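PDB 2EHH: 4-hydroxy-tetrahydrodipicolinate synthase from Aquifex aeolicus, which probably condenses pyruvate with aspartate beta-semialdehyde to give 4-hydroxy-tetrahydrodipicolinate, in the diaminopimelate pathway to lysine. Local coordinates for residues Glu162-Asn166 with Met167-Ser171; His237-Phe240 with Lys241-Phe244. All blocks are in the same frame, centred on the assembly; numbering follows the deposited sequence.

Contact 1 comes first along the chain. It runs from the end of strand 157-162, the sixth of the eight parallel strands of the barrel, through a short turn into helix 167-177. Contact 2 follows later, in the last part of helix 226-242, the second helix after the eighth strand, and the residues just beyond. Their centres lie about 20 Å apart and their nearest atoms about 8 Å, without touching. What relates them is the assembly: Ser171 and Asp168 pack on His237 of a second subunit, and His237 in turn on Ser171 of a second subunit. Both local contacts thus lie where subunits of the homotetramer meet.

Contact 1. Residues Glu162-Asn166 with Met167-Ser171; sequences ESTPN and MDRIS
Glu162 and Arg169 form the charged link between strand end and helix. The arginine grips the carboxylate side-on with two nitrogens: Arg169 NE reaches Glu162 OE1 at 2.8 Å in a nearly straight bond (170°), and Arg169 NH2 reaches Glu162 OE2 at 3.2 Å. The planes of the two groups are turned 50° apart; NE meets OE1 from above the carboxylate plane, while NH2 comes to OE2 on the syn side, somewhat out of the plane. A long side chain suits position 169: with CG anti to the backbone N (chi1 174°) and the chain extended as far as NE, it reaches back along the loop to the strand. Ser160 and Asn133 bind the carboxylate as well, and NH2 also donates to Ile142 O, further polar partners that would ease the burial of the ion pair.

Backbone and polar bonds shape the turn. Asn166, at the N-cap, turns OD1 toward Asp168 N (2.9 Å) and Arg169 N (3.3 Å), both weak bonds; Arg169 N also donates to Asn166 O. Asparagine suits this place because its short amide can accept from the first turn's N-H groups. Just before it, Asn166 N donates to Thr164 OG1 at 3.1 Å, and a water bridges Pro165 O and Met167 N.

Apolar contacts fill in beside the salt bridge. Branched Ile170 suits its place by laying CD1 3.7 Å from Glu162 CB, against the glutamate's aliphatic base. Threonine serves twice: CG2 touches Ile170 CD1 and Arg169 CD, while OG1 makes the ST turn.

In this TIM-barrel enzyme Glu162 directly follows Lys161, the probable Schiff-base lysine; the ST turn at Thr164 and N-cap at Asn166 then lead from barrel strand to helix.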
loop_
_atom_site.group_PDB
_atom_site.type_symbol
_atom_site.label_atom_id
_atom_site.label_comp_id
_atom_site.label_asym_id
_atom_site.label_seq_id
_atom_site.Cartn_x
_atom_site.Cartn_y
_atom_site.Cartn_z
ATOM N N GLU A 162 8.552 9.311 -16.024
ATOM C CA GLU A 162 8.327 8.504 -14.836
ATOM C C GLU A 162 7.893 9.276 -13.594
ATOM O O GLU A 162 8.693 9.975 -12.971
ATOM C CB GLU A 162 9.592 7.703 -14.514
ATOM C CG GLU A 162 9.940 6.622 -15.529
ATOM C CD GLU A 162 8.927 5.484 -15.543
ATOM O OE1 GLU A 162 8.333 5.198 -14.477
ATOM O OE2 GLU A 162 8.741 4.863 -16.612
ATOM N N SER A 163 6.614 9.158 -13.257
ATOM C CA SER A 163 6.074 9.787 -12.059
ATOM C C SER A 163 5.962 8.626 -11.082
ATOM O O SER A 163 4.883 8.061 -10.892
ATOM C CB SER A 163 4.686 10.380 -12.315
ATOM O OG SER A 163 4.753 11.442 -13.247
ATOM N N THR A 164 7.101 8.262 -10.501
ATOM C CA THR A 164 7.205 7.155 -9.552
ATOM C C THR A 164 8.229 7.505 -8.478
ATOM O O THR A 164 9.246 8.127 -8.768
ATOM C CB THR A 164 7.696 5.859 -10.251
ATOM O OG1 THR A 164 8.043 4.878 -9.264
ATOM C CG2 THR A 164 8.934 6.144 -11.096
ATOM N N PRO A 165 7.970 7.117 -7.222
ATOM C CA PRO A 165 8.919 7.418 -6.146
ATOM C C PRO A 165 9.981 6.320 -6.013
ATOM O O PRO A 165 10.847 6.385 -5.146
ATOM C CB PRO A 165 8.021 7.489 -4.918
ATOM C CG PRO A 165 7.040 6.391 -5.198
ATOM C CD PRO A 165 6.696 6.622 -6.669
ATOM N N ASN A 166 9.911 5.321 -6.885
ATOM C CA ASN A 166 10.843 4.199 -6.843
ATOM C C ASN A 166 12.115 4.428 -7.667
ATOM O O ASN A 166 12.135 4.172 -8.871
ATOM C CB ASN A 166 10.128 2.934 -7.329
ATOM C CG ASN A 166 10.990 1.691 -7.207
ATOM O OD1 ASN A 166 12.135 1.760 -6.773
ATOM N ND2 ASN A 166 10.439 0.549 -7.596
ATOM N N MET A 167 13.182 4.896 -7.018
ATOM C CA MET A 167 14.438 5.144 -7.727
ATOM C C MET A 167 14.987 3.860 -8.330
ATOM O O MET A 167 15.671 3.885 -9.353
ATOM C CB MET A 167 15.486 5.753 -6.788
ATOM C CG MET A 167 15.103 7.121 -6.236
ATOM S SD MET A 167 14.830 8.366 -7.526
ATOM C CE MET A 167 13.030 8.262 -7.716
ATOM N N ASP A 168 14.691 2.736 -7.692
ATOM C CA ASP A 168 15.155 1.446 -8.184
ATOM C C ASP A 168 14.608 1.161 -9.576
ATOM O O ASP A 168 15.264 0.510 -10.389
ATOM C CB ASP A 168 14.715 0.338 -7.242
ATOM C CG ASP A 168 15.869 -0.466 -6.731
ATOM O OD1 ASP A 168 16.576 -1.090 -7.561
ATOM O OD2 ASP A 168 16.068 -0.471 -5.497
ATOM N N ARG A 169 13.393 1.626 -9.842
ATOM C CA ARG A 169 12.793 1.421 -11.153
ATOM C C ARG A 169 13.578 2.252 -12.168
ATOM O O ARG A 169 13.837 1.806 -13.283
ATOM C CB ARG A 169 11.322 1.845 -11.139
ATOM C CG ARG A 169 10.644 1.792 -12.503
ATOM C CD ARG A 169 9.205 2.276 -12.406
ATOM N NE ARG A 169 8.635 2.552 -13.720
ATOM C CZ ARG A 169 8.121 1.633 -14.529
ATOM N NH1 ARG A 169 8.093 0.355 -14.164
ATOM N NH2 ARG A 169 7.633 1.998 -15.714
ATOM N N ILE A 170 13.963 3.460 -11.774
ATOM C CA ILE A 170 14.735 4.319 -12.663
ATOM C C ILE A 170 16.067 3.620 -12.986
ATOM O O ILE A 170 16.498 3.580 -14.143
ATOM C CB ILE A 170 15.013 5.699 -12.010
ATOM C CG1 ILE A 170 13.688 6.374 -11.624
ATOM C CG2 ILE A 170 15.808 6.581 -12.960
ATOM C CD1 ILE A 170 12.684 6.510 -12.773
ATOM N N SER A 171 16.715 3.067 -11.965
ATOM C CA SER A 171 17.980 2.365 -12.177
ATOM C C SER A 171 17.791 1.241 -13.181
ATOM O O SER A 171 18.596 1.065 -14.102
ATOM C CB SER A 171 18.504 1.764 -10.865
ATOM O OG SER A 171 19.048 2.761 -10.025
HETATM O O HOH W 1 13.404 4.817 -4.253
#

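Contact 2. Residues His237-Phe240 with Lys241-Phe244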
loop_
_atom_site.group_PDB
_atom_site.type_symbol
_atom_site.label_atom_id
_atom_site.label_comp_id
_atom_site.label_asym_id
_atom_site.label_seq_id
_atom_site.Cartn_x
_atom_site.Cartn_y
_atom_site.Cartn_z
ATOM N N HIS A 237 12.261 23.683 -2.920
ATOM C CA HIS A 237 11.485 22.647 -2.239
ATOM C C HIS A 237 10.105 23.094 -1.759
ATOM O O HIS A 237 9.125 22.373 -1.948
ATOM C CB HIS A 237 12.266 22.057 -1.063
ATOM C CG HIS A 237 11.748 20.724 -0.619
ATOM N ND1 HIS A 237 11.773 19.612 -1.434
ATOM C CD2 HIS A 237 11.150 20.333 0.531
ATOM C CE1 HIS A 237 11.211 18.596 -0.805
ATOM N NE2 HIS A 237 10.825 19.007 0.389
ATOM N N ASP A 238 10.020 24.270 -1.141
ATOM C CA ASP A 238 8.729 24.768 -0.669
ATOM C C ASP A 238 7.736 24.911 -1.823
ATOM O O ASP A 238 6.553 24.634 -1.661
ATOM C CB ASP A 238 8.885 26.112 0.048
ATOM C CG ASP A 238 9.484 25.971 1.435
ATOM O OD1 ASP A 238 9.661 24.823 1.899
ATOM O OD2 ASP A 238 9.774 27.010 2.065
ATOM N N LEU A 239 8.217 25.348 -2.987
ATOM C CA LEU A 239 7.342 25.487 -4.148
ATOM C C LEU A 239 6.886 24.109 -4.632
ATOM O O LEU A 239 5.703 23.901 -4.914
ATOM C CB LEU A 239 8.065 26.202 -5.293
ATOM C CG LEU A 239 7.267 26.335 -6.597
ATOM C CD1 LEU A 239 6.081 27.261 -6.382
ATOM C CD2 LEU A 239 8.168 26.872 -7.703
ATOM N N PHE A 240 7.828 23.172 -4.727
ATOM C CA PHE A 240 7.514 21.818 -5.184
ATOM C C PHE A 240 6.424 21.173 -4.334
ATOM O O PHE A 240 5.533 20.504 -4.856
ATOM C CB PHE A 240 8.757 20.916 -5.147
ATOM C CG PHE A 240 9.824 21.275 -6.154
ATOM C CD1 PHE A 240 9.556 22.135 -7.216
ATOM C CD2 PHE A 240 11.096 20.714 -6.053
ATOM C CE1 PHE A 240 10.536 22.431 -8.161
ATOM C CE2 PHE A 240 12.086 21.001 -6.992
ATOM C CZ PHE A 240 11.803 21.863 -8.051
ATOM N N LYS A 241 6.490 21.370 -3.022
ATOM C CA LYS A 241 5.493 20.774 -2.139
ATOM C C LYS A 241 4.124 21.451 -2.198
ATOM O O LYS A 241 3.104 20.774 -2.321
ATOM C CB LYS A 241 6.003 20.766 -0.694
ATOM C CG LYS A 241 7.251 19.913 -0.485
ATOM C CD LYS A 241 7.074 18.496 -1.046
ATOM C CE LYS A 241 5.965 17.726 -0.333
ATOM N NZ LYS A 241 5.633 16.447 -1.038
ATOM N N VAL A 242 4.090 22.779 -2.128
ATOM C CA VAL A 242 2.807 23.481 -2.153
ATOM C C VAL A 242 2.006 23.267 -3.445
ATOM O O VAL A 242 0.776 23.322 -3.429
ATOM C CB VAL A 242 2.987 25.004 -1.900
ATOM C CG1 VAL A 242 3.502 25.696 -3.155
ATOM C CG2 VAL A 242 1.668 25.614 -1.442
ATOM N N LEU A 243 2.691 23.014 -4.559
ATOM C CA LEU A 243 1.991 22.793 -5.826
ATOM C C LEU A 243 1.189 21.499 -5.811
ATOM O O LEU A 243 0.426 21.222 -6.734
ATOM C CB LEU A 243 2.982 22.779 -6.991
ATOM C CG LEU A 243 3.255 24.142 -7.641
ATOM C CD1 LEU A 243 3.437 25.209 -6.587
ATOM C CD2 LEU A 243 4.484 24.046 -8.522
ATOM N N PHE A 244 1.359 20.709 -4.755
ATOM C CA PHE A 244 0.630 19.454 -4.623
ATOM C C PHE A 244 -0.171 19.370 -3.326
ATOM O O PHE A 244 -0.532 18.279 -2.886
ATOM C CB PHE A 244 1.605 18.280 -4.730
ATOM C CG PHE A 244 2.188 18.126 -6.098
ATOM C CD1 PHE A 244 1.551 17.343 -7.055
ATOM C CD2 PHE A 244 3.333 18.829 -6.459
ATOM C CE1 PHE A 244 2.044 17.267 -8.353
ATOM C CE2 PHE A 244 3.833 18.759 -7.757
ATOM C CZ PHE A 244 3.188 17.979 -8.705
#
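Three backbone hydrogen bonds join His237-Phe240 to Lys241-Phe244: Lys241 N to His237 O at 3.0 Å, Val242 N to Asp238 O at 3.1 Å, and Leu243 N to Leu239 O at 3.2 Å. Phe244 N then turns to Lys241 O, three residues back, and Phe240 O meets the edge of the Phe244 ring instead, 3.2 Å from Phe244 CD2 and in the ring plane.

Beside the first of these bonds, His237 and Lys241 lie side by side and point the same way. Lys241 CG sits over one face of the imidazole, 4.1 Å from the ring centroid and offset toward its rim, a CH-pi contact. Bends at chi2 and chi3 fold the lysine chain, carrying CD along past His237 NE2 and CE1. A lysine fits here because its methylenes can cover a ring while its ammonium group reaches onward. His237 NE2 makes a weak hydrogen bond to Glu172 of a second subunit, and Lys241 packs on that same glutamate.

The three backbone bonds follow the i to i+4 pattern of an alpha-helix, here late in helix 226-242, the second helix after the eighth strand of the TIM barrel. The helix is kinked at Asp238 and Leu239, whose N atoms lack bonds to the preceding turn; Leu239 N is hydrogen-bonded to Tyr288 OH.

Branched apolar residues form another side of the helix. Leu239 CD1 presses tightly on Leu243 CD1 at 3.4 Å, the two chains crossing at a slant, and Val242 CG1 lies 3.3 Å from Leu239 O. Such buried side chains suit a surface packed against helix 275-287, where Leu239 meets Leu285 and Val242 meets Leu281 and Val284.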